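Local coordinates for E2A dna-binding protein (Human adenovirus 5, PDB 2WB0) that binds single-stranded DNA and, by forming multimers, unwinds the template without ATP during the elongation phase of viral strand-displacement replication, at residues His100-Ile105 / Val194-Ile199; Pro270-Phe275 / Ser299-Leu304; Val5-Lys10 / Ala83-Lys88. One frame throughout, in Å; residues are numbered along the deposited sequence.

Interaction 1. Residues His100-Ile105 / Val194-Ile199; sequences HRCAEI and VAFKQI
F196 is the first residue of helical segment 194-199 to meet the 100-105 loop, and its ring carries most of the contact. C102 lies over one face of that ring: CB of C102 stands 3.6 Å from the F196 centroid and 19° off the ring normal, a CH-pi contact, and SG of C102 is 4.0 Å from the same centroid. H100 comes in obliquely, its plane at 42° to that of F196, with ND1 of H100 3.6 Å from CD1 of F196, which sits over a face of the imidazole. The imidazole's rotation is restrained from its own loop, because N of C102 donates to ND1 of H100 at 3.0 Å and 162°, from somewhat out of the ring plane. One residue further on, K197 lays CG against CB of A103 (3.9 Å), and its extended chain carries NZ on to a salt bridge with E106. V194, A195, F196 and Q198 also pack on strand 271-276. The arrangement is a Cys sulfur-aromatic contact, flanked by an oblique His-Phe pair, that joins the loop after strand 95-99 to helix 189-206; the C102 side chain is about 10 Å from the zinc ion held by C111, H113, C166 and C182, near the site but not a ligand.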
# COMPACT_ATOMS: atom_id res chain seq x y z
N HIS A 100 12.04 -2.99 -5.37
CA HIS A 100 11.82 -4.26 -4.66
C HIS A 100 12.75 -5.38 -5.08
O HIS A 100 13.05 -6.23 -4.27
CB HIS A 100 10.36 -4.74 -4.85
CG HIS A 100 9.89 -4.72 -6.27
ND1 HIS A 100 10.05 -5.79 -7.15
CD2 HIS A 100 9.26 -3.74 -6.96
CE1 HIS A 100 9.54 -5.44 -8.32
NE2 HIS A 100 9.05 -4.20 -8.22
N ARG A 101 13.13 -5.43 -6.37
CA ARG A 101 13.98 -6.49 -6.94
C ARG A 101 13.40 -7.87 -6.75
O ARG A 101 14.14 -8.87 -6.59
CB ARG A 101 15.42 -6.41 -6.38
CG ARG A 101 16.08 -5.11 -6.78
CD ARG A 101 17.57 -5.06 -6.51
NE ARG A 101 17.93 -3.64 -6.58
CZ ARG A 101 19.14 -3.13 -6.31
NH1 ARG A 101 20.15 -3.92 -5.94
NH2 ARG A 101 19.35 -1.82 -6.41
N CYS A 102 12.08 -7.93 -6.71
CA CYS A 102 11.37 -9.20 -6.55
C CYS A 102 10.93 -9.82 -7.88
O CYS A 102 10.41 -10.95 -7.92
CB CYS A 102 10.14 -9.03 -5.64
SG CYS A 102 10.56 -8.86 -3.89
N ALA A 103 11.15 -9.11 -8.98
CA ALA A 103 10.88 -9.73 -10.28
C ALA A 103 12.11 -9.80 -11.16
O ALA A 103 11.94 -9.87 -12.38
CB ALA A 103 9.82 -8.97 -11.07
N GLU A 104 13.30 -9.76 -10.61
CA GLU A 104 14.56 -9.68 -11.42
C GLU A 104 15.18 -11.09 -11.58
O GLU A 104 15.77 -11.42 -12.62
CB GLU A 104 15.55 -8.81 -10.68
CG GLU A 104 16.60 -8.01 -11.43
CD GLU A 104 17.15 -6.85 -10.55
OE1 GLU A 104 17.14 -5.66 -10.98
OE2 GLU A 104 17.55 -7.12 -9.39
N ILE A 105 15.11 -11.86 -10.52
CA ILE A 105 15.73 -13.16 -10.50
C ILE A 105 14.67 -14.22 -10.28
O ILE A 105 13.93 -14.23 -9.28
CB ILE A 105 16.79 -13.26 -9.34
CG1 ILE A 105 17.73 -12.04 -9.32
CG2 ILE A 105 17.40 -14.68 -9.28
CD1 ILE A 105 19.18 -12.33 -9.40
N VAL A 194 4.79 -14.06 -8.85
CA VAL A 194 3.80 -13.71 -9.91
C VAL A 194 3.25 -12.30 -9.69
O VAL A 194 3.18 -11.51 -10.63
CB VAL A 194 2.67 -14.72 -9.95
CG1 VAL A 194 1.55 -14.21 -10.88
CG2 VAL A 194 3.17 -16.05 -10.48
N ALA A 195 2.86 -11.94 -8.45
CA ALA A 195 2.27 -10.60 -8.16
C ALA A 195 3.25 -9.42 -8.36
O ALA A 195 2.86 -8.28 -8.78
CB ALA A 195 1.74 -10.58 -6.70
N PHE A 196 4.52 -9.65 -8.03
CA PHE A 196 5.51 -8.64 -8.37
C PHE A 196 5.76 -8.52 -9.89
O PHE A 196 5.97 -7.43 -10.39
CB PHE A 196 6.84 -8.84 -7.62
CG PHE A 196 6.77 -8.44 -6.11
CD1 PHE A 196 7.05 -7.15 -5.70
CD2 PHE A 196 6.47 -9.38 -5.16
CE1 PHE A 196 7.03 -6.79 -4.37
CE2 PHE A 196 6.42 -9.03 -3.78
CZ PHE A 196 6.71 -7.70 -3.41
N LYS A 197 5.71 -9.65 -10.59
CA LYS A 197 5.85 -9.57 -12.06
C LYS A 197 4.68 -8.80 -12.65
O LYS A 197 4.84 -8.09 -13.66
CB LYS A 197 5.90 -10.98 -12.67
CG LYS A 197 7.32 -11.60 -12.54
CD LYS A 197 7.36 -13.03 -13.17
CE LYS A 197 8.79 -13.51 -13.45
NZ LYS A 197 8.83 -15.00 -13.50
N GLN A 198 3.51 -9.01 -12.05
CA GLN A 198 2.26 -8.37 -12.50
C GLN A 198 2.37 -6.87 -12.36
O GLN A 198 2.03 -6.16 -13.30
CB GLN A 198 1.04 -8.89 -11.69
CG GLN A 198 -0.38 -8.46 -12.25
CD GLN A 198 -0.72 -7.00 -12.04
OE1 GLN A 198 -1.53 -6.42 -12.82
NE2 GLN A 198 -0.20 -6.40 -10.94
N ILE A 199 2.87 -6.37 -11.22
CA ILE A 199 2.88 -4.90 -11.06
C ILE A 199 3.93 -4.27 -12.00
O ILE A 199 3.68 -3.22 -12.62
CB ILE A 199 3.06 -4.44 -9.55
CG1 ILE A 199 2.81 -2.92 -9.47
CG2 ILE A 199 4.44 -4.80 -9.00
CD1 ILE A 199 1.34 -2.52 -9.91

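Interaction 2. Residues Pro270-Phe275 / Ser299-Leu304; sequences PALIVF and SAPDLL
The carbonyl oxygen of I273 accepts the N-H of A300, with O of I273 and N of A300 2.8 Å apart. The bond is nearly straight, 161° at the hydrogen, and the donor is tilted 24° from the carbonyl plane. CA of S299 adds a CA-H...O contact to O of I273 at 3.3 Å, so that oxygen takes two approaches from the residues at the start of helix 300-315. The backbones are closest beside it: V274 and S299 form an antiparallel non-hydrogen-bonded pair, CA of V274 lying 4.0 Å from CA of S299. S299 is thus both the end of an edge strand and the N-cap residue. Its OG, set between its backbone N and carbonyl carbon, hydrogen-bonds to T60 O.

Apolar side chains fill in around this junction. CB of I273 meets CB of A300 at 3.9 Å. L272 reaches the first residues of the helix, its CD2 at CB of S299 and its CD1 against CG of P301, which crosses it at a slant. F275 extends the contact further down the helix: its CE2 touches both CA of A300 and, at 3.8 Å, CD1 of L303, the two side chains meeting at about a right angle. CG2 of I273 lies over one face of the F275 ring, toward its rim, and probably limits its rotation.

Strand 271-276 is the middle strand of its three-stranded sheet, hydrogen-bonded on its other edge to strand 242-246. The strand and helix segments run at 67°, 8.0 Å apart at their closest. In this second zinc-binding region, the arrangement is an edge strand, paired antiparallel with strand 271-276, that runs straight into helix 300-315 through an N-cap serine.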
# COMPACT_ATOMS: atom_id res chain seq x y z
N PRO A 270 -1.16 -13.84 -13.20
CA PRO A 270 -2.50 -13.74 -12.57
C PRO A 270 -2.44 -13.75 -11.05
O PRO A 270 -3.07 -14.60 -10.44
CB PRO A 270 -3.20 -14.99 -13.09
CG PRO A 270 -2.06 -15.99 -13.22
CD PRO A 270 -0.91 -15.19 -13.75
N ALA A 271 -1.80 -12.75 -10.44
CA ALA A 271 -1.85 -12.56 -8.97
C ALA A 271 -1.56 -11.07 -8.73
O ALA A 271 -0.79 -10.46 -9.49
CB ALA A 271 -0.79 -13.42 -8.20
N LEU A 272 -2.26 -10.48 -7.76
CA LEU A 272 -2.06 -9.09 -7.41
C LEU A 272 -1.41 -8.97 -6.03
O LEU A 272 -1.72 -9.72 -5.12
CB LEU A 272 -3.42 -8.38 -7.32
CG LEU A 272 -3.95 -7.73 -8.60
CD1 LEU A 272 -3.32 -8.07 -9.96
CD2 LEU A 272 -5.33 -7.16 -8.59
N ILE A 273 -0.56 -7.95 -5.88
CA ILE A 273 -0.08 -7.57 -4.54
C ILE A 273 -1.27 -6.80 -3.93
O ILE A 273 -1.82 -5.88 -4.55
CB ILE A 273 1.11 -6.56 -4.67
CG1 ILE A 273 2.35 -7.28 -5.23
CG2 ILE A 273 1.32 -5.75 -3.29
CD1 ILE A 273 3.58 -6.36 -5.54
N VAL A 274 -1.63 -7.14 -2.70
CA VAL A 274 -2.68 -6.44 -2.05
C VAL A 274 -2.19 -5.91 -0.68
O VAL A 274 -1.64 -6.68 0.11
CB VAL A 274 -3.88 -7.39 -1.80
CG1 VAL A 274 -4.96 -6.67 -1.02
CG2 VAL A 274 -4.45 -7.96 -3.13
N PHE A 275 -2.43 -4.62 -0.40
CA PHE A 275 -2.03 -3.97 0.80
C PHE A 275 -3.24 -3.92 1.76
O PHE A 275 -4.31 -3.47 1.33
CB PHE A 275 -1.57 -2.51 0.52
CG PHE A 275 -0.40 -2.43 -0.45
CD1 PHE A 275 0.88 -2.94 -0.09
CD2 PHE A 275 -0.59 -1.86 -1.70
CE1 PHE A 275 1.94 -2.88 -1.00
CE2 PHE A 275 0.47 -1.81 -2.62
CZ PHE A 275 1.74 -2.29 -2.25
N SER A 299 -5.16 -2.86 -3.85
CA SER A 299 -4.25 -3.72 -4.58
C SER A 299 -3.27 -2.78 -5.25
O SER A 299 -3.60 -1.59 -5.46
CB SER A 299 -4.97 -4.61 -5.65
OG SER A 299 -5.62 -3.74 -6.64
N ALA A 300 -2.07 -3.26 -5.54
CA ALA A 300 -1.06 -2.37 -6.16
C ALA A 300 -1.46 -1.68 -7.50
O ALA A 300 -1.19 -0.51 -7.69
CB ALA A 300 0.32 -3.12 -6.31
N PRO A 301 -2.09 -2.38 -8.40
CA PRO A 301 -2.54 -1.62 -9.59
C PRO A 301 -3.57 -0.57 -9.31
O PRO A 301 -3.51 0.48 -9.98
CB PRO A 301 -3.13 -2.67 -10.52
CG PRO A 301 -2.57 -4.04 -9.94
CD PRO A 301 -2.49 -3.81 -8.47
N ASP A 302 -4.52 -0.81 -8.37
CA ASP A 302 -5.54 0.19 -8.04
C ASP A 302 -4.87 1.32 -7.33
O ASP A 302 -5.29 2.46 -7.51
CB ASP A 302 -6.68 -0.42 -7.17
CG ASP A 302 -7.50 -1.39 -7.95
OD1 ASP A 302 -7.35 -1.34 -9.20
OD2 ASP A 302 -8.21 -2.22 -7.35
N LEU A 303 -3.81 1.04 -6.56
CA LEU A 303 -3.09 2.15 -5.88
C LEU A 303 -2.40 3.11 -6.89
O LEU A 303 -2.44 4.35 -6.76
CB LEU A 303 -2.03 1.60 -4.91
CG LEU A 303 -1.62 2.36 -3.64
CD1 LEU A 303 -0.28 1.88 -3.04
CD2 LEU A 303 -2.01 3.84 -3.37
N LEU A 304 -1.77 2.53 -7.90
CA LEU A 304 -1.14 3.34 -8.95
C LEU A 304 -2.22 4.09 -9.70
O LEU A 304 -2.07 5.27 -9.98
CB LEU A 304 -0.36 2.45 -9.90
CG LEU A 304 0.82 2.97 -10.71
CD1 LEU A 304 1.19 2.28 -12.02
CD2 LEU A 304 1.39 4.41 -10.44

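Interaction 3. Residues Val5-Lys10 / Ala83-Lys88; sequences VSAWEK and AEVTYK
A7 touches V85 and the end of helix 64-83: CB of A7 lies 3.8 Å from CG1 of V85, and the same CG1 also reaches O of A7 at 3.6 Å. The carbonyl oxygens of A83 and E84 approach the methyl of A7 as well. In return, CB of A83 rests 3.6 Å from O of A7. K10 runs alongside the same helix end, its CD 4.0 Å from CA of A83; with CG anti to its backbone N (chi1 168°) and the chain extended beyond, the side chain carries NZ to F82, which offers both its carbonyl oxygen and a cation-pi contact. W8 and Y87 meet further along. Their side chains cross at a slant, and OH of Y87 arrives in the plane of the indole at its edge, 3.6 Å from CD1 of W8.

Around these lies a second shell. NE1 of W8 donates to K33 O, and the Y87 hydroxyl has a weak hydrogen bond to L34 O, so both aromatic residues reach the loop after helix 26-31. S6 caps helix 7-21: its OG accepts from N of E9 at 3.2 Å and 158°, consistent with a fixed first turn at A7. Helix 64-83 ends in a Schellman motif, V85 N bonding to Q80 O and E84 N to S81 O, with E84 at positive phi (60°) as its C-prime residue; CB of V85, just beyond, points toward segment 5-10.

No hydrogen bond links the two segments directly. Between them the contact relies on methyl, methylene and ring-edge packing, while F82 and K33 hold its polar ends, with a weak bond to L34. K10 NZ and E84 OE1 remain 5.2 Å apart, so their opposite charges would probably add no more than a mild long-range attraction.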
# COMPACT_ATOMS: atom_id res chain seq x y z
N VAL A 5 1.80 36.30 -1.37
CA VAL A 5 0.78 35.68 -0.52
C VAL A 5 1.40 34.49 0.20
O VAL A 5 2.30 33.84 -0.36
CB VAL A 5 -0.44 35.29 -1.39
CG1 VAL A 5 -1.17 34.07 -0.87
CG2 VAL A 5 -1.38 36.47 -1.50
N SER A 6 0.98 34.26 1.46
CA SER A 6 1.34 33.04 2.20
C SER A 6 0.94 31.79 1.37
O SER A 6 -0.09 31.77 0.74
CB SER A 6 0.70 33.02 3.62
OG SER A 6 -0.73 32.83 3.62
N ALA A 7 1.81 30.79 1.38
CA ALA A 7 1.50 29.47 0.83
C ALA A 7 0.14 28.91 1.33
O ALA A 7 -0.72 28.47 0.52
CB ALA A 7 2.62 28.60 1.17
N TRP A 8 -0.10 28.99 2.65
CA TRP A 8 -1.39 28.59 3.19
C TRP A 8 -2.60 29.23 2.52
O TRP A 8 -3.56 28.53 2.11
CB TRP A 8 -1.43 28.77 4.73
CG TRP A 8 -2.66 28.19 5.38
CD1 TRP A 8 -2.76 26.91 5.91
CD2 TRP A 8 -3.91 28.83 5.61
NE1 TRP A 8 -4.00 26.74 6.45
CE2 TRP A 8 -4.73 27.89 6.29
CE3 TRP A 8 -4.43 30.11 5.31
CZ2 TRP A 8 -6.02 28.18 6.68
CZ3 TRP A 8 -5.75 30.40 5.70
CH2 TRP A 8 -6.54 29.44 6.35
N GLU A 9 -2.59 30.56 2.33
CA GLU A 9 -3.74 31.15 1.67
C GLU A 9 -3.86 30.65 0.18
O GLU A 9 -4.93 30.47 -0.30
CB GLU A 9 -3.66 32.69 1.71
CG GLU A 9 -4.10 33.32 3.04
CD GLU A 9 -3.94 34.88 3.00
OE1 GLU A 9 -2.76 35.34 3.00
OE2 GLU A 9 -4.97 35.58 2.92
N LYS A 10 -2.74 30.45 -0.49
CA LYS A 10 -2.76 30.03 -1.90
C LYS A 10 -3.36 28.60 -1.98
O LYS A 10 -4.30 28.35 -2.76
CB LYS A 10 -1.36 30.08 -2.45
CG LYS A 10 -1.22 29.40 -3.80
CD LYS A 10 0.12 29.62 -4.40
CE LYS A 10 0.07 29.26 -5.88
NZ LYS A 10 1.47 28.96 -6.27
N ALA A 83 0.71 24.85 -3.77
CA ALA A 83 0.77 25.98 -2.81
C ALA A 83 2.14 26.22 -2.16
O ALA A 83 2.36 27.27 -1.55
CB ALA A 83 -0.25 25.75 -1.76
N GLU A 84 3.01 25.24 -2.25
CA GLU A 84 4.26 25.19 -1.51
C GLU A 84 4.06 25.21 0.01
O GLU A 84 4.81 25.91 0.75
CB GLU A 84 5.18 26.32 -1.97
CG GLU A 84 5.36 26.36 -3.50
CD GLU A 84 6.51 27.26 -3.87
OE1 GLU A 84 6.26 28.43 -4.21
OE2 GLU A 84 7.67 26.82 -3.72
N VAL A 85 3.05 24.47 0.47
CA VAL A 85 2.92 24.23 1.88
C VAL A 85 3.41 22.84 2.21
O VAL A 85 3.12 21.93 1.48
CB VAL A 85 1.53 24.57 2.48
CG1 VAL A 85 0.62 25.34 1.57
CG2 VAL A 85 0.84 23.38 3.29
N THR A 86 4.21 22.69 3.26
CA THR A 86 4.61 21.36 3.76
C THR A 86 4.50 21.45 5.29
O THR A 86 4.83 22.52 5.90
CB THR A 86 6.05 21.02 3.38
OG1 THR A 86 6.89 21.98 3.99
CG2 THR A 86 6.32 21.23 1.90
N TYR A 87 4.01 20.37 5.89
CA TYR A 87 4.01 20.27 7.34
C TYR A 87 5.04 19.23 7.66
O TYR A 87 4.92 18.07 7.26
CB TYR A 87 2.65 19.83 7.85
CG TYR A 87 1.53 20.85 7.52
CD1 TYR A 87 1.21 21.90 8.40
CD2 TYR A 87 0.81 20.76 6.35
CE1 TYR A 87 0.17 22.76 8.10
CE2 TYR A 87 -0.21 21.64 6.04
CZ TYR A 87 -0.51 22.66 6.92
OH TYR A 87 -1.52 23.57 6.65
N LYS A 88 6.08 19.62 8.38
CA LYS A 88 7.15 18.69 8.69
C LYS A 88 6.60 17.48 9.44
O LYS A 88 5.74 17.63 10.29
CB LYS A 88 8.21 19.40 9.52
CG LYS A 88 9.55 18.71 9.38
CD LYS A 88 10.68 19.60 9.87
CE LYS A 88 11.98 18.75 9.80
NZ LYS A 88 12.87 19.10 10.97

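How the interactions relate
Interactions 1 and 2 are neighbours, their centres 12 Å apart, and they meet where helix 189-206 packs on strand 271-276. CD1 of F196 packs 3.6 Å from CD1 of I273, and CD of Q198 lies 3.5 Å from CD1 of L272, so the helix bridges the 100-105 loop and the strand. Each lies near its own zinc, outside the first shell: the C102 side chain is about 10 Å from the zinc of C111, H113, C166 and C182, and that of F275 about 10 Å from the zinc of C223, C225, C277 and C294. Interaction 3 is separate, in the helical N-terminal part of the chain, its centre 38 Å from that of interaction 1 and 33 Å from that of interaction 2.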